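Local coordinates for protein putative oxidoreductase with NAD(P)-binding Rossmann-fold domain (Clostridium difficile, PDB 3UUW) that is probably an NAD(P)-dependent dehydrogenase of the Gfo/Idh/MocA family, pairing a nucleotide-binding Rossmann fold with a second, sheet-based domain, at residues 68-72 with 273-277; 98-103 with 297-301; 155-160 with 195-199; 167-172 with 214-218; 178-183 with 207-212. All coordinates share one frame; numbering follows the deposited sequence.

Contact 1 (68-72 with 273-277); sequences DCIFL and SNHFI
The ring of F276 drives its edge toward the face of F71 in an offset edge-to-face pair, with ring centroids 5.2 Å apart and planes at 78°. At its own edge, close to its plane, the F71 ring meets the I277 methyl and the carbonyl oxygen of S273, while F71 CE2 lies 3.7 Å from S273 OG. That hydroxyl is hydrogen-bonded back to F269 O, one turn earlier in the helix, so it meets the ring as a neighbour whose polar demand is already served. With its CG anti to the backbone N (chi1 178°), F276 reaches out from helix 269-281 toward strand 69-72. This strand is the middle one of the five-stranded parallel Rossmann sheet, and the 273-277 turn of the helix runs nearly antiparallel to it, at 157°, joining a late part of the chain to the nucleotide-binding fold. C69 packs beside F276: its CB is 3.9 Å from F276 CE2, and its sulfur makes an oblique sulfur-aromatic contact with that ring. The same SG touches I277 CD1 at 3.9 Å. M9 of strand 8-12 packs against both C69 and F71, and L26 of helix 16-26 also touches F71.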
# COMPACT_ATOMS: atom_id res chain seq x y z
N ASP A 68 -28.19 -32.00 21.05
CA ASP A 68 -27.83 -32.89 19.94
C ASP A 68 -26.35 -32.70 19.58
O ASP A 68 -25.73 -33.59 18.99
CB ASP A 68 -28.70 -32.60 18.71
CG ASP A 68 -30.17 -32.77 18.98
OD1 ASP A 68 -30.55 -33.87 19.43
OD2 ASP A 68 -30.97 -31.83 18.70
N CYS A 69 -25.80 -31.54 19.93
CA CYS A 69 -24.42 -31.22 19.60
C CYS A 69 -23.85 -30.20 20.58
O CYS A 69 -24.60 -29.46 21.24
CB CYS A 69 -24.31 -30.70 18.17
SG CYS A 69 -25.09 -29.07 17.87
N ILE A 70 -22.53 -30.17 20.66
CA ILE A 70 -21.80 -29.32 21.57
C ILE A 70 -20.62 -28.67 20.87
O ILE A 70 -19.89 -29.34 20.13
CB ILE A 70 -21.24 -30.14 22.75
CG1 ILE A 70 -22.37 -30.79 23.58
CG2 ILE A 70 -20.30 -29.29 23.65
CD1 ILE A 70 -23.11 -29.85 24.49
N PHE A 71 -20.46 -27.37 21.12
CA PHE A 71 -19.24 -26.62 20.78
C PHE A 71 -18.39 -26.62 22.06
O PHE A 71 -18.83 -26.15 23.11
CB PHE A 71 -19.57 -25.17 20.34
CG PHE A 71 -19.99 -25.06 18.90
CD1 PHE A 71 -21.26 -25.41 18.50
CD2 PHE A 71 -19.11 -24.57 17.95
CE1 PHE A 71 -21.64 -25.31 17.19
CE2 PHE A 71 -19.49 -24.47 16.63
CZ PHE A 71 -20.74 -24.84 16.25
N LEU A 72 -17.22 -27.23 21.95
CA LEU A 72 -16.29 -27.39 23.07
C LEU A 72 -15.05 -26.51 22.89
O LEU A 72 -14.28 -26.66 21.94
CB LEU A 72 -15.88 -28.87 23.15
CG LEU A 72 -14.86 -29.21 24.20
CD1 LEU A 72 -15.38 -28.93 25.60
CD2 LEU A 72 -14.48 -30.69 24.05
N SER A 273 -18.57 -22.80 11.73
CA SER A 273 -19.56 -23.12 12.76
C SER A 273 -20.91 -23.46 12.08
O SER A 273 -21.58 -24.43 12.46
CB SER A 273 -19.67 -21.98 13.78
OG SER A 273 -18.40 -21.72 14.40
N ASN A 274 -21.30 -22.66 11.09
CA ASN A 274 -22.54 -22.92 10.39
C ASN A 274 -22.51 -24.22 9.59
O ASN A 274 -23.52 -24.91 9.47
CB ASN A 274 -22.94 -21.74 9.52
CG ASN A 274 -23.39 -20.53 10.36
OD1 ASN A 274 -23.86 -20.68 11.48
ND2 ASN A 274 -23.24 -19.34 9.80
N HIS A 275 -21.36 -24.55 9.03
CA HIS A 275 -21.19 -25.78 8.32
C HIS A 275 -21.36 -26.98 9.25
O HIS A 275 -22.01 -27.94 8.89
CB HIS A 275 -19.83 -25.82 7.64
CG HIS A 275 -19.64 -27.01 6.75
ND1 HIS A 275 -20.50 -27.30 5.71
CD2 HIS A 275 -18.72 -28.00 6.77
CE1 HIS A 275 -20.09 -28.40 5.11
NE2 HIS A 275 -19.01 -28.84 5.73
N PHE A 276 -20.77 -26.91 10.44
CA PHE A 276 -20.95 -27.97 11.45
C PHE A 276 -22.43 -28.25 11.67
O PHE A 276 -22.85 -29.41 11.66
CB PHE A 276 -20.26 -27.57 12.78
CG PHE A 276 -20.43 -28.56 13.90
CD1 PHE A 276 -19.76 -29.79 13.88
CD2 PHE A 276 -21.24 -28.27 14.98
CE1 PHE A 276 -19.92 -30.71 14.92
CE2 PHE A 276 -21.39 -29.18 16.02
CZ PHE A 276 -20.72 -30.39 15.99
N ILE A 277 -23.21 -27.21 11.86
CA ILE A 277 -24.65 -27.37 12.07
C ILE A 277 -25.35 -27.91 10.82
O ILE A 277 -26.18 -28.80 10.92
CB ILE A 277 -25.28 -26.04 12.50
CG1 ILE A 277 -24.70 -25.55 13.82
CG2 ILE A 277 -26.81 -26.12 12.58
CD1 ILE A 277 -25.04 -26.44 15.03

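Contact 2 (98-103 with 297-301); sequences PLASTV and QRLLE
The extended side chain of Q297 passes over V103 CG2, its CG 3.7 Å away, and carries its amide on into the loop 98-103. This loop joins strand 92-95 of the Rossmann fold to helix 103-116; within it P98 follows a cis peptide bond, and T102 takes the N-cap position, its OG1 bonded to the backbone N of Q105. The contact therefore fastens helix 295-305 to a strand-to-helix turn of the nucleotide-binding domain. CG of Q297 stands anti to the backbone N (chi1 -168°) and the chain stays straight beyond it, which lets NE2 give a hydrogen bond of 2.9 Å to A100 O, with that oxygen lying in the amide plane. OE1 faces P98 CB. One water, also bound to L99 N, donates to OE1; a second, held by A100 N, lies 2.8 Å from OE1 and can donate to it or to other acceptors such as T102 O. A third water accepts from NE2 and donates to S101 O and to E301 OE2. This bonding should settle which end is O and which is N.

One turn on, E301 OE2 receives the backbone N-H of V103 at 2.9 Å, from above the carboxylate plane, so a negative charge sits at the first turn of helix 103-116, where the helix dipole would probably stabilise it. V103 CG2 presses on E301 CD at 3.5 Å. R298, salt-bridged to E107 and E291, turns one face of its guanidinium to V103 CG1, 3.8 Å from NH1.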
# COMPACT_ATOMS: atom_id res chain seq x y z
N PRO A 98 -5.93 -28.53 19.00
CA PRO A 98 -5.93 -29.82 18.30
C PRO A 98 -7.02 -30.71 18.92
O PRO A 98 -7.53 -30.42 20.01
CB PRO A 98 -4.55 -30.36 18.61
CG PRO A 98 -4.30 -29.89 19.98
CD PRO A 98 -4.91 -28.51 20.06
N LEU A 99 -7.36 -31.80 18.25
CA LEU A 99 -8.41 -32.71 18.72
C LEU A 99 -8.13 -33.14 20.17
O LEU A 99 -8.95 -32.93 21.06
CB LEU A 99 -8.47 -33.92 17.80
CG LEU A 99 -9.48 -35.01 18.14
CD1 LEU A 99 -10.85 -34.42 18.47
CD2 LEU A 99 -9.61 -36.01 16.98
N ALA A 100 -6.96 -33.74 20.39
CA ALA A 100 -6.56 -34.15 21.72
C ALA A 100 -5.06 -33.89 21.95
O ALA A 100 -4.34 -33.51 21.03
CB ALA A 100 -6.93 -35.62 21.95
N SER A 101 -4.59 -34.08 23.17
CA SER A 101 -3.18 -33.84 23.47
C SER A 101 -2.23 -34.64 22.58
O SER A 101 -1.11 -34.19 22.25
CB SER A 101 -2.91 -34.14 24.94
OG SER A 101 -3.71 -33.30 25.76
N THR A 102 -2.62 -35.86 22.23
CA THR A 102 -1.82 -36.72 21.36
C THR A 102 -2.65 -37.20 20.17
O THR A 102 -3.86 -37.25 20.24
CB THR A 102 -1.27 -37.97 22.10
OG1 THR A 102 -2.33 -38.92 22.33
CG2 THR A 102 -0.59 -37.61 23.43
N VAL A 103 -1.98 -37.53 19.07
CA VAL A 103 -2.68 -38.07 17.90
C VAL A 103 -3.35 -39.41 18.25
O VAL A 103 -4.46 -39.68 17.82
CB VAL A 103 -1.72 -38.24 16.73
CG1 VAL A 103 -2.38 -39.04 15.61
CG2 VAL A 103 -1.25 -36.87 16.23
N GLN A 297 -1.43 -32.43 12.99
CA GLN A 297 -0.87 -32.78 14.29
C GLN A 297 0.12 -33.94 14.21
O GLN A 297 1.15 -33.93 14.89
CB GLN A 297 -1.99 -33.12 15.27
CG GLN A 297 -1.52 -33.20 16.71
CD GLN A 297 -2.66 -33.50 17.66
OE1 GLN A 297 -3.80 -33.67 17.23
NE2 GLN A 297 -2.34 -33.60 18.95
N ARG A 298 -0.18 -34.91 13.36
CA ARG A 298 0.68 -36.05 13.13
C ARG A 298 2.03 -35.58 12.60
O ARG A 298 3.08 -36.03 13.05
CB ARG A 298 0.01 -37.04 12.16
CG ARG A 298 0.70 -38.34 12.04
CD ARG A 298 0.08 -39.18 10.91
NE ARG A 298 -1.32 -39.52 11.16
CZ ARG A 298 -1.74 -40.42 12.06
NH1 ARG A 298 -0.88 -41.11 12.80
NH2 ARG A 298 -3.04 -40.65 12.19
N LEU A 299 2.01 -34.63 11.67
CA LEU A 299 3.25 -34.12 11.12
C LEU A 299 4.03 -33.40 12.20
O LEU A 299 5.25 -33.57 12.32
CB LEU A 299 2.95 -33.20 9.93
CG LEU A 299 4.14 -32.60 9.19
CD1 LEU A 299 5.16 -33.68 8.87
CD2 LEU A 299 3.64 -31.93 7.91
N LEU A 300 3.33 -32.63 13.03
CA LEU A 300 3.99 -31.92 14.14
C LEU A 300 4.59 -32.85 15.20
O LEU A 300 5.66 -32.56 15.74
CB LEU A 300 3.04 -30.92 14.79
CG LEU A 300 2.67 -29.73 13.90
CD1 LEU A 300 1.60 -28.88 14.54
CD2 LEU A 300 3.92 -28.91 13.60
N GLU A 301 3.93 -33.97 15.48
CA GLU A 301 4.48 -34.95 16.42
C GLU A 301 5.78 -35.53 15.88
O GLU A 301 6.73 -35.75 16.63
CB GLU A 301 3.44 -36.05 16.74
CG GLU A 301 2.36 -35.60 17.69
CD GLU A 301 1.55 -36.76 18.33
OE1 GLU A 301 1.81 -37.95 18.04
OE2 GLU A 301 0.67 -36.46 19.15
O HOH W 1 -5.71 -32.12 15.78
O HOH W 2 -5.42 -35.49 18.53
O HOH W 3 0.43 -33.91 19.95

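Contact 3 (155-160 with 195-199); sequences LRNVRF and NKNLI
The loop leading from strand 142-150 into helix 160-179 rests here on the turn that opens strand 198-206, with an asparagine amide at the centre of the junction. N197 ND2 gives two hydrogen bonds to this loop. One, of 3.1 Å, reaches N157 OD1 in the carbonyl plane on a lone pair, the two amide planes standing almost perpendicular at 89°. The other runs 3.0 Å to V158 O, arriving well above that carbonyl plane. N197 OD1 is bonded to T193 OG1, so both ends of the amide are held. N157, at the centre of an inverse gamma turn, has CG anti to its N (chi1 -161°), which swings OD1 toward N197. A water continues the bridge, donating to V158 O and accepting from L198 N.

Further along, F160 N donates to K196 O at 2.8 Å, within the carbonyl plane. The same oxygen also lies at the edge of the F160 ring, 3.5 Å from CD1, while F160 CB packs on L198 CB at 3.9 Å. R159 is the N-cap residue and F160 opens the helix, so K196 O accepts one of the N-H groups left without an in-helix acceptor, as is typical of a helix N-terminus.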
# COMPACT_ATOMS: atom_id res chain seq x y z
N LEU A 155 6.67 -14.37 22.59
CA LEU A 155 7.65 -15.28 23.16
C LEU A 155 7.34 -15.44 24.64
O LEU A 155 7.42 -14.48 25.41
CB LEU A 155 9.06 -14.68 22.94
CG LEU A 155 10.29 -15.57 23.01
CD1 LEU A 155 10.23 -16.64 21.94
CD2 LEU A 155 11.54 -14.72 22.84
N ARG A 156 6.94 -16.66 25.03
CA ARG A 156 6.52 -16.94 26.40
C ARG A 156 7.21 -18.17 26.98
O ARG A 156 7.90 -18.91 26.27
CB ARG A 156 5.00 -17.10 26.45
CG ARG A 156 4.24 -15.89 25.89
CD ARG A 156 4.47 -14.63 26.73
NE ARG A 156 3.57 -14.55 27.87
CZ ARG A 156 2.56 -13.69 27.99
NH1 ARG A 156 2.31 -12.78 27.05
NH2 ARG A 156 1.79 -13.72 29.08
N ASN A 157 7.00 -18.42 28.27
CA ASN A 157 7.67 -19.54 28.92
C ASN A 157 6.82 -20.81 28.94
O ASN A 157 6.34 -21.25 29.98
CB ASN A 157 8.14 -19.16 30.33
CG ASN A 157 9.21 -20.10 30.86
OD1 ASN A 157 9.82 -20.87 30.11
ND2 ASN A 157 9.47 -20.03 32.17
N VAL A 158 6.64 -21.39 27.76
CA VAL A 158 5.98 -22.67 27.61
C VAL A 158 6.89 -23.46 26.69
O VAL A 158 7.53 -22.88 25.82
CB VAL A 158 4.59 -22.54 27.01
CG1 VAL A 158 3.84 -23.87 27.15
CG2 VAL A 158 3.81 -21.42 27.68
N ARG A 159 6.98 -24.77 26.89
CA ARG A 159 7.86 -25.57 26.06
C ARG A 159 7.42 -25.44 24.58
O ARG A 159 6.24 -25.31 24.28
CB ARG A 159 7.91 -27.02 26.52
CG ARG A 159 9.09 -27.77 25.96
CD ARG A 159 9.22 -29.18 26.53
NE ARG A 159 10.38 -29.84 25.94
CZ ARG A 159 10.80 -31.06 26.23
NH1 ARG A 159 10.17 -31.81 27.13
NH2 ARG A 159 11.88 -31.54 25.61
N PHE A 160 8.40 -25.48 23.69
CA PHE A 160 8.13 -25.26 22.25
C PHE A 160 7.06 -26.19 21.67
O PHE A 160 6.31 -25.78 20.78
CB PHE A 160 9.42 -25.38 21.46
CG PHE A 160 9.88 -26.80 21.28
CD1 PHE A 160 10.58 -27.45 22.29
CD2 PHE A 160 9.59 -27.49 20.12
CE1 PHE A 160 10.99 -28.76 22.14
CE2 PHE A 160 10.00 -28.80 19.95
CZ PHE A 160 10.70 -29.44 20.97
N ASN A 195 15.84 -22.16 27.50
CA ASN A 195 14.81 -22.87 28.27
C ASN A 195 13.79 -23.61 27.40
O ASN A 195 12.71 -23.94 27.88
CB ASN A 195 14.08 -21.89 29.21
CG ASN A 195 14.96 -21.44 30.37
OD1 ASN A 195 15.86 -22.15 30.80
ND2 ASN A 195 14.67 -20.25 30.89
N LYS A 196 14.14 -23.88 26.14
CA LYS A 196 13.29 -24.65 25.21
C LYS A 196 11.97 -24.02 24.79
O LYS A 196 11.02 -24.73 24.42
CB LYS A 196 13.07 -26.08 25.74
CG LYS A 196 14.11 -27.10 25.29
CD LYS A 196 15.52 -26.63 25.52
CE LYS A 196 16.52 -27.68 25.09
NZ LYS A 196 17.91 -27.20 25.31
N ASN A 197 11.90 -22.69 24.82
CA ASN A 197 10.73 -21.97 24.31
C ASN A 197 10.93 -21.73 22.80
O ASN A 197 12.06 -21.53 22.36
CB ASN A 197 10.55 -20.64 25.02
CG ASN A 197 10.68 -20.75 26.53
OD1 ASN A 197 11.52 -20.10 27.12
ND2 ASN A 197 9.88 -21.62 27.14
N LEU A 198 9.84 -21.74 22.03
CA LEU A 198 9.92 -21.51 20.59
C LEU A 198 10.22 -20.06 20.24
O LEU A 198 9.50 -19.14 20.68
CB LEU A 198 8.59 -21.89 19.92
CG LEU A 198 8.54 -21.73 18.38
CD1 LEU A 198 9.56 -22.64 17.72
CD2 LEU A 198 7.15 -22.02 17.85
N ILE A 199 11.26 -19.86 19.45
CA ILE A 199 11.56 -18.54 18.87
C ILE A 199 11.10 -18.49 17.41
O ILE A 199 10.32 -17.62 17.00
CB ILE A 199 13.08 -18.22 18.88
CG1 ILE A 199 13.65 -18.18 20.30
CG2 ILE A 199 13.34 -16.87 18.17
CD1 ILE A 199 15.16 -18.13 20.34
O HOH W 4 7.26 -21.85 23.35

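Contact 4 (167-172 with 214-218); sequences DYIHVI and TSMHR
Y168 and M216 pass one another head to tail, the tyrosine reaching from helix 160-179 and the methionine from strand 211-217. Tyrosine CG stands anti to the backbone N (chi1 -168°), which carries the ring down past M216, with CD1 3.8 Å from M216 CB and the hydroxyl reaching T214. M216 leaves its backbone extended and bends only at its last torsion (chi3 -72°), turning CE back to within 3.7 Å of Y168 CA. Its sulfur makes an oblique Met-aromatic contact with the tyrosine ring. V171 fills the next step of the helix, CG1 resting on T214 CB at 3.6 Å and CG2 on the methionine CE. The helix thus packs across one face of the mixed sheet, with L300 of helix 295-305 touching Y168 as well.

The polar groups sit at the two ends of this apolar patch. At one, Y168 OH and T214 OG1 share a hydrogen bond of 2.7 Å, and the phenol is also bonded to H203 ND1. At the other, R218, folded at chi2 and chi3, sends NH1 to D167 OD2 at 2.7 Å; the oxygen lies in the guanidinium plane, but the carboxylate is turned 89° to it and is met on its anti side, by a donor tilted out of the carboxylate plane. K149 pairs with the other oxygen, OD1. Flanked by two cations, the D167 carboxylate is probably kept ionised.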
# COMPACT_ATOMS: atom_id res chain seq x y z
N ASP A 167 -0.42 -23.41 17.88
CA ASP A 167 -0.45 -22.32 16.92
C ASP A 167 0.17 -22.63 15.57
O ASP A 167 -0.43 -22.34 14.54
CB ASP A 167 0.20 -21.08 17.52
CG ASP A 167 -0.25 -19.79 16.82
OD1 ASP A 167 -1.12 -19.85 15.92
OD2 ASP A 167 0.27 -18.72 17.18
N TYR A 168 1.36 -23.23 15.54
CA TYR A 168 1.97 -23.57 14.25
C TYR A 168 1.09 -24.56 13.49
O TYR A 168 1.17 -24.64 12.26
CB TYR A 168 3.34 -24.17 14.45
CG TYR A 168 4.21 -24.32 13.22
CD1 TYR A 168 4.45 -23.25 12.35
CD2 TYR A 168 4.86 -25.50 12.97
CE1 TYR A 168 5.30 -23.39 11.23
CE2 TYR A 168 5.71 -25.66 11.84
CZ TYR A 168 5.94 -24.59 10.99
OH TYR A 168 6.79 -24.76 9.92
N ILE A 169 0.24 -25.28 14.22
CA ILE A 169 -0.66 -26.25 13.61
C ILE A 169 -1.55 -25.57 12.57
O ILE A 169 -1.92 -26.20 11.57
CB ILE A 169 -1.52 -26.99 14.68
CG1 ILE A 169 -2.18 -28.24 14.09
CG2 ILE A 169 -2.56 -26.05 15.30
CD1 ILE A 169 -2.83 -29.12 15.16
N HIS A 170 -1.90 -24.31 12.79
CA HIS A 170 -2.71 -23.58 11.81
C HIS A 170 -1.98 -23.39 10.49
O HIS A 170 -2.59 -23.50 9.42
CB HIS A 170 -3.13 -22.21 12.32
CG HIS A 170 -4.24 -22.25 13.32
ND1 HIS A 170 -5.48 -22.77 13.04
CD2 HIS A 170 -4.29 -21.80 14.60
CE1 HIS A 170 -6.25 -22.65 14.11
NE2 HIS A 170 -5.55 -22.06 15.07
N VAL A 171 -0.68 -23.12 10.57
CA VAL A 171 0.15 -22.94 9.38
C VAL A 171 0.27 -24.27 8.61
O VAL A 171 0.05 -24.33 7.38
CB VAL A 171 1.54 -22.36 9.79
CG1 VAL A 171 2.46 -22.26 8.57
CG2 VAL A 171 1.38 -20.99 10.44
N ILE A 172 0.60 -25.34 9.33
CA ILE A 172 0.74 -26.68 8.74
C ILE A 172 -0.59 -27.16 8.18
O ILE A 172 -0.64 -27.65 7.06
CB ILE A 172 1.30 -27.67 9.76
CG1 ILE A 172 2.71 -27.26 10.19
CG2 ILE A 172 1.31 -29.13 9.21
CD1 ILE A 172 3.70 -27.03 9.02
N THR A 214 6.68 -22.87 4.99
CA THR A 214 5.95 -22.45 6.18
C THR A 214 6.88 -21.81 7.16
O THR A 214 8.00 -22.26 7.30
CB THR A 214 5.27 -23.65 6.87
OG1 THR A 214 6.25 -24.64 7.25
CG2 THR A 214 4.25 -24.30 5.93
N SER A 215 6.42 -20.75 7.83
CA SER A 215 7.28 -19.98 8.74
C SER A 215 6.53 -19.28 9.88
O SER A 215 5.49 -18.68 9.67
CB SER A 215 8.05 -18.93 7.93
OG SER A 215 8.85 -18.09 8.74
N MET A 216 7.11 -19.31 11.08
CA MET A 216 6.51 -18.68 12.25
C MET A 216 7.61 -18.12 13.18
O MET A 216 8.40 -18.86 13.76
CB MET A 216 5.63 -19.70 13.00
CG MET A 216 5.24 -19.25 14.44
SD MET A 216 4.03 -20.33 15.23
CE MET A 216 2.54 -19.88 14.29
N HIS A 217 7.63 -16.79 13.31
CA HIS A 217 8.56 -16.10 14.20
C HIS A 217 7.73 -15.50 15.33
O HIS A 217 6.84 -14.67 15.10
CB HIS A 217 9.32 -15.01 13.46
CG HIS A 217 10.42 -14.39 14.25
ND1 HIS A 217 10.92 -13.14 13.95
CD2 HIS A 217 11.11 -14.84 15.32
CE1 HIS A 217 11.88 -12.85 14.81
NE2 HIS A 217 12.01 -13.85 15.65
N ARG A 218 8.02 -15.95 16.54
CA ARG A 218 7.30 -15.56 17.74
C ARG A 218 7.77 -14.25 18.34
O ARG A 218 7.10 -13.72 19.25
CB ARG A 218 7.45 -16.66 18.80
CG ARG A 218 7.07 -18.05 18.31
CD ARG A 218 5.58 -18.18 17.98
NE ARG A 218 4.74 -17.97 19.16
CZ ARG A 218 3.41 -18.07 19.16
NH1 ARG A 218 2.76 -18.41 18.05
NH2 ARG A 218 2.73 -17.86 20.28

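Contact 5 (178-183 with 207-212); sequences LANEDV and GKNFSI
E181 lays its carboxylate over G207 and the ring of F210, the closely fitted part of a contact in which the last turn of helix 160-179 and the chain that follows it lie against the hairpin turn between strands 198-206 and 211-217. N180, with positive phi, takes the chain out of the helix, and E181 then turns back toward the hairpin. Its CG is set between the backbone N and the carbonyl carbon (chi1 67°) and the rest runs straight, which brings OE1 to 3.4 Å from G207 CA. The same oxygen stands over one face of the F210 ring, 4.1 Å from CE2. Deeper in, F210 CZ comes 4.0 Å from A179 O, while the carbonyl of L178 lies at the edge of the phenylalanine ring; I142 and I145 of strand 142-150 pack on that ring too. In one of the two conformers of I212, CD1 also meets A179 CB at 3.9 Å and V183 CG1 at 4.2 Å.

Toward solvent the fit is looser, among the exposed side chains of D182, K208 and N209. The N209 amide crosses the E181 carboxylate at a slant, the two planes only 19° apart, without a well-angled bond between them. On the outer side one water links the two segments, donating to D182 O at 2.6 Å and accepting from K208 N. From the turn, a single weak hydrogen bond of 3.4 Å runs from N209 N to E181 OE1, so the hairpin grips this carboxylate only lightly.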
# COMPACT_ATOMS: atom_id res chain seq x y z
N LEU A 178 -4.02 -26.68 1.24
CA LEU A 178 -3.65 -26.09 -0.06
C LEU A 178 -2.87 -27.05 -0.95
O LEU A 178 -3.02 -27.01 -2.18
CB LEU A 178 -2.83 -24.82 0.13
CG LEU A 178 -3.58 -23.60 0.65
CD1 LEU A 178 -2.58 -22.49 1.04
CD2 LEU A 178 -4.64 -23.09 -0.37
N ALA A 179 -2.04 -27.89 -0.36
CA ALA A 179 -1.24 -28.82 -1.15
C ALA A 179 -2.17 -29.77 -1.90
O ALA A 179 -1.96 -30.03 -3.06
CB ALA A 179 -0.29 -29.63 -0.27
N ASN A 180 -3.19 -30.27 -1.20
CA ASN A 180 -4.10 -31.25 -1.76
C ASN A 180 -3.35 -32.41 -2.44
O ASN A 180 -3.84 -33.01 -3.40
CB ASN A 180 -5.09 -30.59 -2.73
CG ASN A 180 -6.29 -31.47 -3.01
OD1 ASN A 180 -6.79 -32.16 -2.11
ND2 ASN A 180 -6.77 -31.44 -4.25
N GLU A 181 -2.16 -32.71 -1.93
CA GLU A 181 -1.34 -33.82 -2.41
C GLU A 181 -0.41 -34.18 -1.27
O GLU A 181 -0.24 -33.38 -0.35
CB GLU A 181 -0.54 -33.46 -3.68
CG GLU A 181 0.56 -32.39 -3.50
CD GLU A 181 1.39 -32.17 -4.78
OE1 GLU A 181 2.16 -31.18 -4.86
OE2 GLU A 181 1.27 -33.00 -5.72
N ASP A 182 0.18 -35.37 -1.33
CA ASP A 182 1.10 -35.79 -0.29
C ASP A 182 2.34 -34.91 -0.31
O ASP A 182 2.81 -34.51 -1.38
CB ASP A 182 1.53 -37.25 -0.51
CG ASP A 182 0.37 -38.23 -0.40
OD1 ASP A 182 -0.57 -37.97 0.37
OD2 ASP A 182 0.42 -39.28 -1.08
N VAL A 183 2.88 -34.63 0.86
CA VAL A 183 4.09 -33.84 0.96
C VAL A 183 5.07 -34.47 1.94
O VAL A 183 4.68 -35.29 2.79
CB VAL A 183 3.79 -32.38 1.38
CG1 VAL A 183 2.88 -31.70 0.36
CG2 VAL A 183 3.18 -32.33 2.77
N GLY A 207 5.99 -31.36 -2.49
CA GLY A 207 5.01 -32.20 -3.22
C GLY A 207 5.53 -32.49 -4.61
O GLY A 207 6.56 -31.96 -5.00
N LYS A 208 4.83 -33.33 -5.37
CA LYS A 208 5.24 -33.63 -6.74
C LYS A 208 5.31 -32.40 -7.62
O LYS A 208 6.21 -32.26 -8.44
CB LYS A 208 4.26 -34.60 -7.41
CG LYS A 208 4.51 -36.08 -7.16
CD LYS A 208 3.54 -36.93 -7.99
CE LYS A 208 3.92 -38.40 -8.00
NZ LYS A 208 3.01 -39.19 -8.89
N ASN A 209 4.33 -31.51 -7.45
CA ASN A 209 4.14 -30.36 -8.34
C ASN A 209 4.70 -29.04 -7.82
O ASN A 209 5.02 -28.14 -8.61
CB ASN A 209 2.64 -30.20 -8.61
CG ASN A 209 2.02 -31.45 -9.24
OD1 ASN A 209 2.56 -32.00 -10.20
ND2 ASN A 209 0.89 -31.89 -8.70
N PHE A 210 4.79 -28.90 -6.51
CA PHE A 210 5.32 -27.68 -5.91
C PHE A 210 5.61 -27.91 -4.43
O PHE A 210 5.20 -28.92 -3.85
CB PHE A 210 4.35 -26.50 -6.10
CG PHE A 210 2.96 -26.74 -5.53
CD1 PHE A 210 2.67 -26.41 -4.22
CD2 PHE A 210 1.95 -27.25 -6.33
CE1 PHE A 210 1.38 -26.60 -3.69
CE2 PHE A 210 0.66 -27.45 -5.81
CZ PHE A 210 0.39 -27.13 -4.50
N SER A 211 6.28 -26.94 -3.82
CA SER A 211 6.59 -27.00 -2.40
C SER A 211 5.89 -25.87 -1.65
O SER A 211 5.53 -24.85 -2.24
CB SER A 211 8.10 -26.84 -2.17
OG SER A 211 8.80 -27.91 -2.78
N ILE A 212 5.70 -26.09 -0.35
CA ILE A 212 5.14 -25.08 0.51
C ILE A 212 6.20 -24.71 1.52
O ILE A 212 6.84 -25.58 2.11
CB ILE A 212 3.89 -25.55 1.28
CG1 ILE A 212 2.80 -26.04 0.34
CG2 ILE A 212 3.37 -24.41 2.16
CD1 ILE A 212 2.92 -27.51 -0.05
O HOH W 5 2.97 -35.33 -3.79

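In the fold
Contacts 1 and 2 tie the late helices 269-281 and 295-305 back to the Rossmann domain, some 200 residues earlier, and their segments alternate along the chain, with centres about 21 Å apart. Contacts 3, 4 and 5 lie in the sequence between, all within the second domain. They follow helix 160-179 from its start to its end along the mixed sheet: contact 4 is about 14 Å from contact 3 and about 17 Å from contact 5, centre to centre. Contacts 3 and 4 meet where strands 198-206 and 211-217 are neighbours. L300, in the helix of contact 2, packs on Y168 and I169 of contact 4, so the C-terminal helix connects both domains.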